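Local coordinates for protein glucanase (Clostridium thermocellum, PDB 5GXX) that probably hydrolyses internal beta-1,4-glucosidic bonds of cellulose, as a family 9 endoglucanase of the cellulosome, at residues A168-D181 with G196-L208. The protein carries 1 engineered substitution. Numbering follows the deposited sequence.
Sequences AKKYFELADATRSD and GFWDELLWASTWL. With CA (calcium ion), chain C.
Phe172 of helix 162-178 fits as a knob into a hole formed by Leu201, Ala204, Ser205 and Leu208 of helix 198-212, within the helical family 9 catalytic domain, an (alpha/alpha)6 barrel; the axes of 168-178 and 198-208 approach to 10.5 Å at 149°, nearly antiparallel. With CG anti to the backbone N (chi1 172°), the Phe172 ring reaches across: CB lies 3.5 Å from Leu208 CD1, CD1 packs on Ala204 CB, and Leu201 O meets the ring edge 3.8 Å from CE1. That carbonyl already accepts Ser205 N and Ser205 OG from opposite faces of its plane. Leu201 CD2 extends the apolar seam to Ala175 CB.

Beyond the helix end, Arg179 adopts positive phi, and Phe197 CZ touches Arg179 O at 3.3 Å. The Arg179 guanidinium carries the Trp198 rim over one face, planes 76° apart, while Arg179 NH2 makes a salt bridge with Asp176 OD1 at 2.9 Å. Asp176 OD1 also hydrogen-bonds to Tyr224 OH, and Asp176 OD2 forms a salt bridge with Lys220.

Gly196 O, just before helix 198-212, and the bidentate carboxylates of Asp199 and Glu200 in its first turn bind calcium, completed by Ser195, Asp246 and water. Nearby, Asp181 OD2, hydrogen-bonded to Ser193, lies in the Phe197 ring plane, at its edge, 3.7 Å from Phe197 CB.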
# COMPACT_ATOMS: atom_id res chain seq x y z
N ALA A 168 -51.11 -16.67 -9.61
CA ALA A 168 -51.16 -16.28 -11.02
C ALA A 168 -52.26 -15.25 -11.25
O ALA A 168 -52.06 -14.26 -11.97
CB ALA A 168 -51.40 -17.49 -11.89
N LYS A 169 -53.43 -15.46 -10.64
CA LYS A 169 -54.53 -14.52 -10.78
C LYS A 169 -54.24 -13.21 -10.05
O LYS A 169 -54.60 -12.15 -10.56
CB LYS A 169 -55.82 -15.13 -10.23
CG LYS A 169 -56.35 -16.29 -11.04
CD LYS A 169 -57.59 -16.88 -10.39
CE LYS A 169 -58.17 -18.01 -11.22
NZ LYS A 169 -59.55 -18.33 -10.73
N LYS A 170 -53.61 -13.30 -8.87
CA LYS A 170 -53.24 -12.10 -8.12
C LYS A 170 -52.34 -11.22 -8.98
O LYS A 170 -52.59 -10.02 -9.17
CB LYS A 170 -52.51 -12.45 -6.81
CG LYS A 170 -53.35 -12.78 -5.59
CD LYS A 170 -52.41 -12.93 -4.39
CE LYS A 170 -53.09 -13.54 -3.18
NZ LYS A 170 -54.01 -12.56 -2.53
N TYR A 171 -51.31 -11.84 -9.55
CA TYR A 171 -50.32 -11.11 -10.31
C TYR A 171 -50.87 -10.58 -11.63
O TYR A 171 -50.60 -9.44 -12.00
CB TYR A 171 -49.06 -11.96 -10.52
CG TYR A 171 -48.30 -12.28 -9.26
CD1 TYR A 171 -48.55 -11.62 -8.05
CD2 TYR A 171 -47.31 -13.26 -9.26
CE1 TYR A 171 -47.81 -11.92 -6.91
CE2 TYR A 171 -46.58 -13.55 -8.12
CZ TYR A 171 -46.84 -12.89 -6.94
OH TYR A 171 -46.11 -13.21 -5.83
N PHE A 172 -51.71 -11.37 -12.30
CA PHE A 172 -52.27 -10.90 -13.56
C PHE A 172 -53.17 -9.69 -13.33
O PHE A 172 -53.10 -8.72 -14.07
CB PHE A 172 -53.03 -11.98 -14.32
CG PHE A 172 -53.75 -11.43 -15.51
CD1 PHE A 172 -53.07 -11.15 -16.70
CD2 PHE A 172 -55.09 -11.11 -15.44
CE1 PHE A 172 -53.73 -10.59 -17.78
CE2 PHE A 172 -55.76 -10.55 -16.52
CZ PHE A 172 -55.08 -10.28 -17.69
N GLU A 173 -53.98 -9.75 -12.28
CA GLU A 173 -54.85 -8.62 -12.00
C GLU A 173 -54.06 -7.34 -11.75
O GLU A 173 -54.48 -6.27 -12.21
CB GLU A 173 -55.80 -8.96 -10.85
CG GLU A 173 -56.89 -9.94 -11.25
CD GLU A 173 -57.52 -10.67 -10.07
OE1 GLU A 173 -57.30 -10.26 -8.91
OE2 GLU A 173 -58.24 -11.67 -10.30
N LEU A 174 -52.95 -7.46 -11.02
CA LEU A 174 -52.09 -6.32 -10.69
C LEU A 174 -51.43 -5.80 -11.95
O LEU A 174 -51.38 -4.60 -12.20
CB LEU A 174 -51.02 -6.70 -9.66
CG LEU A 174 -49.90 -5.68 -9.38
CD1 LEU A 174 -50.48 -4.39 -8.82
CD2 LEU A 174 -48.82 -6.22 -8.44
N ALA A 175 -50.91 -6.71 -12.75
CA ALA A 175 -50.21 -6.31 -13.96
C ALA A 175 -51.16 -5.62 -14.93
O ALA A 175 -50.80 -4.63 -15.56
CB ALA A 175 -49.59 -7.53 -14.61
N ASP A 176 -52.37 -6.15 -15.01
CA ASP A 176 -53.40 -5.65 -15.92
C ASP A 176 -54.01 -4.32 -15.46
O ASP A 176 -54.50 -3.55 -16.27
CB ASP A 176 -54.47 -6.73 -16.08
CG ASP A 176 -55.48 -6.42 -17.17
OD1 ASP A 176 -55.09 -5.96 -18.27
OD2 ASP A 176 -56.68 -6.72 -16.93
N ALA A 177 -53.95 -4.05 -14.16
CA ALA A 177 -54.51 -2.81 -13.62
C ALA A 177 -53.46 -1.70 -13.73
O ALA A 177 -53.79 -0.55 -13.99
CB ALA A 177 -54.92 -3.01 -12.18
N THR A 178 -52.19 -2.08 -13.59
CA THR A 178 -51.06 -1.15 -13.57
C THR A 178 -50.72 -0.61 -14.97
O THR A 178 -50.39 0.56 -15.13
CB THR A 178 -49.80 -1.81 -12.96
OG1 THR A 178 -50.07 -2.23 -11.62
CG2 THR A 178 -48.61 -0.88 -12.93
N ARG A 179 -50.79 -1.48 -15.98
CA ARG A 179 -50.48 -1.10 -17.36
C ARG A 179 -49.33 -0.11 -17.50
O ARG A 179 -49.42 0.91 -18.19
CB ARG A 179 -51.73 -0.68 -18.13
CG ARG A 179 -52.60 -1.88 -18.40
CD ARG A 179 -53.90 -1.58 -19.08
NE ARG A 179 -54.70 -2.80 -19.17
CZ ARG A 179 -55.73 -2.96 -19.99
NH1 ARG A 179 -56.09 -1.96 -20.79
NH2 ARG A 179 -56.41 -4.10 -20.01
N SER A 180 -48.23 -0.44 -16.84
CA SER A 180 -47.02 0.39 -16.90
C SER A 180 -45.78 -0.40 -16.49
O SER A 180 -45.84 -1.20 -15.56
CB SER A 180 -47.18 1.61 -15.99
OG SER A 180 -46.07 2.48 -16.12
N ASP A 181 -44.68 -0.12 -17.18
CA ASP A 181 -43.38 -0.62 -16.76
C ASP A 181 -42.57 0.42 -15.98
O ASP A 181 -41.39 0.22 -15.74
CB ASP A 181 -42.58 -1.06 -17.99
CG ASP A 181 -42.99 -2.43 -18.48
OD1 ASP A 181 -43.39 -3.29 -17.67
OD2 ASP A 181 -42.91 -2.63 -19.71
N GLY A 196 -42.19 -3.58 -24.38
CA GLY A 196 -43.35 -3.14 -23.62
C GLY A 196 -43.99 -4.31 -22.90
O GLY A 196 -43.42 -5.41 -22.81
N PHE A 197 -45.20 -4.07 -22.40
CA PHE A 197 -45.85 -5.01 -21.50
C PHE A 197 -47.10 -5.69 -22.08
O PHE A 197 -47.65 -6.60 -21.46
CB PHE A 197 -46.16 -4.32 -20.16
CG PHE A 197 -47.18 -3.21 -20.30
CD1 PHE A 197 -48.50 -3.53 -20.57
CD2 PHE A 197 -46.80 -1.87 -20.24
CE1 PHE A 197 -49.46 -2.54 -20.73
CE2 PHE A 197 -47.76 -0.87 -20.42
CZ PHE A 197 -49.09 -1.21 -20.68
N TRP A 198 -47.55 -5.27 -23.26
CA TRP A 198 -48.73 -5.89 -23.85
C TRP A 198 -48.54 -7.38 -24.16
O TRP A 198 -49.46 -8.18 -24.00
CB TRP A 198 -49.23 -5.13 -25.09
CG TRP A 198 -49.66 -3.72 -24.79
CD1 TRP A 198 -49.03 -2.57 -25.20
CD2 TRP A 198 -50.79 -3.30 -24.02
NE1 TRP A 198 -49.71 -1.47 -24.74
CE2 TRP A 198 -50.79 -1.89 -24.01
CE3 TRP A 198 -51.81 -3.98 -23.34
CZ2 TRP A 198 -51.78 -1.14 -23.35
CZ3 TRP A 198 -52.80 -3.24 -22.68
CH2 TRP A 198 -52.76 -1.84 -22.69
N ASP A 199 -47.34 -7.76 -24.62
CA ASP A 199 -47.07 -9.17 -24.86
C ASP A 199 -47.13 -10.04 -23.60
O ASP A 199 -47.64 -11.16 -23.66
CB ASP A 199 -45.72 -9.35 -25.56
CG ASP A 199 -44.58 -8.63 -24.83
OD1 ASP A 199 -44.48 -7.39 -24.96
OD2 ASP A 199 -43.79 -9.30 -24.14
N GLU A 200 -46.64 -9.55 -22.46
CA GLU A 200 -46.76 -10.30 -21.21
C GLU A 200 -48.23 -10.46 -20.80
O GLU A 200 -48.63 -11.51 -20.28
CB GLU A 200 -46.00 -9.65 -20.05
CG GLU A 200 -44.47 -9.73 -20.11
CD GLU A 200 -43.85 -8.77 -21.09
OE1 GLU A 200 -44.58 -7.90 -21.62
OE2 GLU A 200 -42.62 -8.88 -21.33
N LEU A 201 -49.03 -9.41 -20.99
CA LEU A 201 -50.45 -9.56 -20.65
C LEU A 201 -51.13 -10.59 -21.53
O LEU A 201 -51.95 -11.36 -21.03
CB LEU A 201 -51.20 -8.22 -20.68
CG LEU A 201 -50.73 -7.16 -19.69
CD1 LEU A 201 -51.56 -5.88 -19.95
CD2 LEU A 201 -50.89 -7.64 -18.25
N LEU A 202 -50.81 -10.58 -22.82
CA LEU A 202 -51.27 -11.62 -23.74
C LEU A 202 -50.88 -13.03 -23.29
O LEU A 202 -51.72 -13.93 -23.24
CB LEU A 202 -50.67 -11.39 -25.13
CG LEU A 202 -50.98 -12.46 -26.19
CD1 LEU A 202 -52.48 -12.61 -26.42
CD2 LEU A 202 -50.26 -12.08 -27.48
N TRP A 203 -49.60 -13.22 -23.00
CA TRP A 203 -49.03 -14.50 -22.59
C TRP A 203 -49.68 -14.97 -21.30
O TRP A 203 -50.13 -16.11 -21.21
CB TRP A 203 -47.52 -14.29 -22.43
CG TRP A 203 -46.60 -15.37 -21.94
CD1 TRP A 203 -45.82 -15.29 -20.84
CD2 TRP A 203 -46.27 -16.62 -22.58
NE1 TRP A 203 -45.03 -16.41 -20.71
CE2 TRP A 203 -45.28 -17.24 -21.78
CE3 TRP A 203 -46.68 -17.26 -23.75
CZ2 TRP A 203 -44.72 -18.48 -22.09
CZ3 TRP A 203 -46.14 -18.50 -24.05
CH2 TRP A 203 -45.17 -19.09 -23.23
N ALA A 204 -49.79 -14.09 -20.32
CA ALA A 204 -50.37 -14.49 -19.05
C ALA A 204 -51.86 -14.81 -19.16
O ALA A 204 -52.31 -15.84 -18.64
CB ALA A 204 -50.12 -13.40 -18.01
N SER A 205 -52.63 -13.95 -19.83
CA SER A 205 -54.07 -14.20 -20.00
C SER A 205 -54.33 -15.49 -20.79
O SER A 205 -55.27 -16.22 -20.48
CB SER A 205 -54.82 -13.00 -20.61
OG SER A 205 -54.29 -12.61 -21.87
N THR A 206 -53.48 -15.78 -21.78
CA THR A 206 -53.62 -17.00 -22.58
C THR A 206 -53.43 -18.23 -21.70
O THR A 206 -54.23 -19.15 -21.74
CB THR A 206 -52.62 -17.00 -23.77
OG1 THR A 206 -52.95 -15.91 -24.63
CG2 THR A 206 -52.67 -18.31 -24.55
N TRP A 207 -52.36 -18.23 -20.90
CA TRP A 207 -52.15 -19.32 -19.95
C TRP A 207 -53.26 -19.44 -18.90
O TRP A 207 -53.60 -20.55 -18.51
CB TRP A 207 -50.77 -19.22 -19.28
CG TRP A 207 -49.67 -19.79 -20.16
CD1 TRP A 207 -48.62 -19.12 -20.72
CD2 TRP A 207 -49.55 -21.16 -20.59
NE1 TRP A 207 -47.85 -19.98 -21.46
CE2 TRP A 207 -48.40 -21.23 -21.41
CE3 TRP A 207 -50.30 -22.32 -20.37
CZ2 TRP A 207 -47.98 -22.43 -22.01
CZ3 TRP A 207 -49.88 -23.51 -20.97
CH2 TRP A 207 -48.72 -23.55 -21.77
N LEU A 208 -53.80 -18.31 -18.45
CA LEU A 208 -54.96 -18.34 -17.55
C LEU A 208 -56.21 -18.92 -18.20
O LEU A 208 -56.97 -19.65 -17.54
CB LEU A 208 -55.22 -16.96 -16.93
CG LEU A 208 -54.26 -16.57 -15.80
CD1 LEU A 208 -54.26 -15.07 -15.51
CD2 LEU A 208 -54.48 -17.40 -14.53
CA CA C . -42.58 -7.53 -23.23
O HOH W 1 -40.88 -6.42 -22.22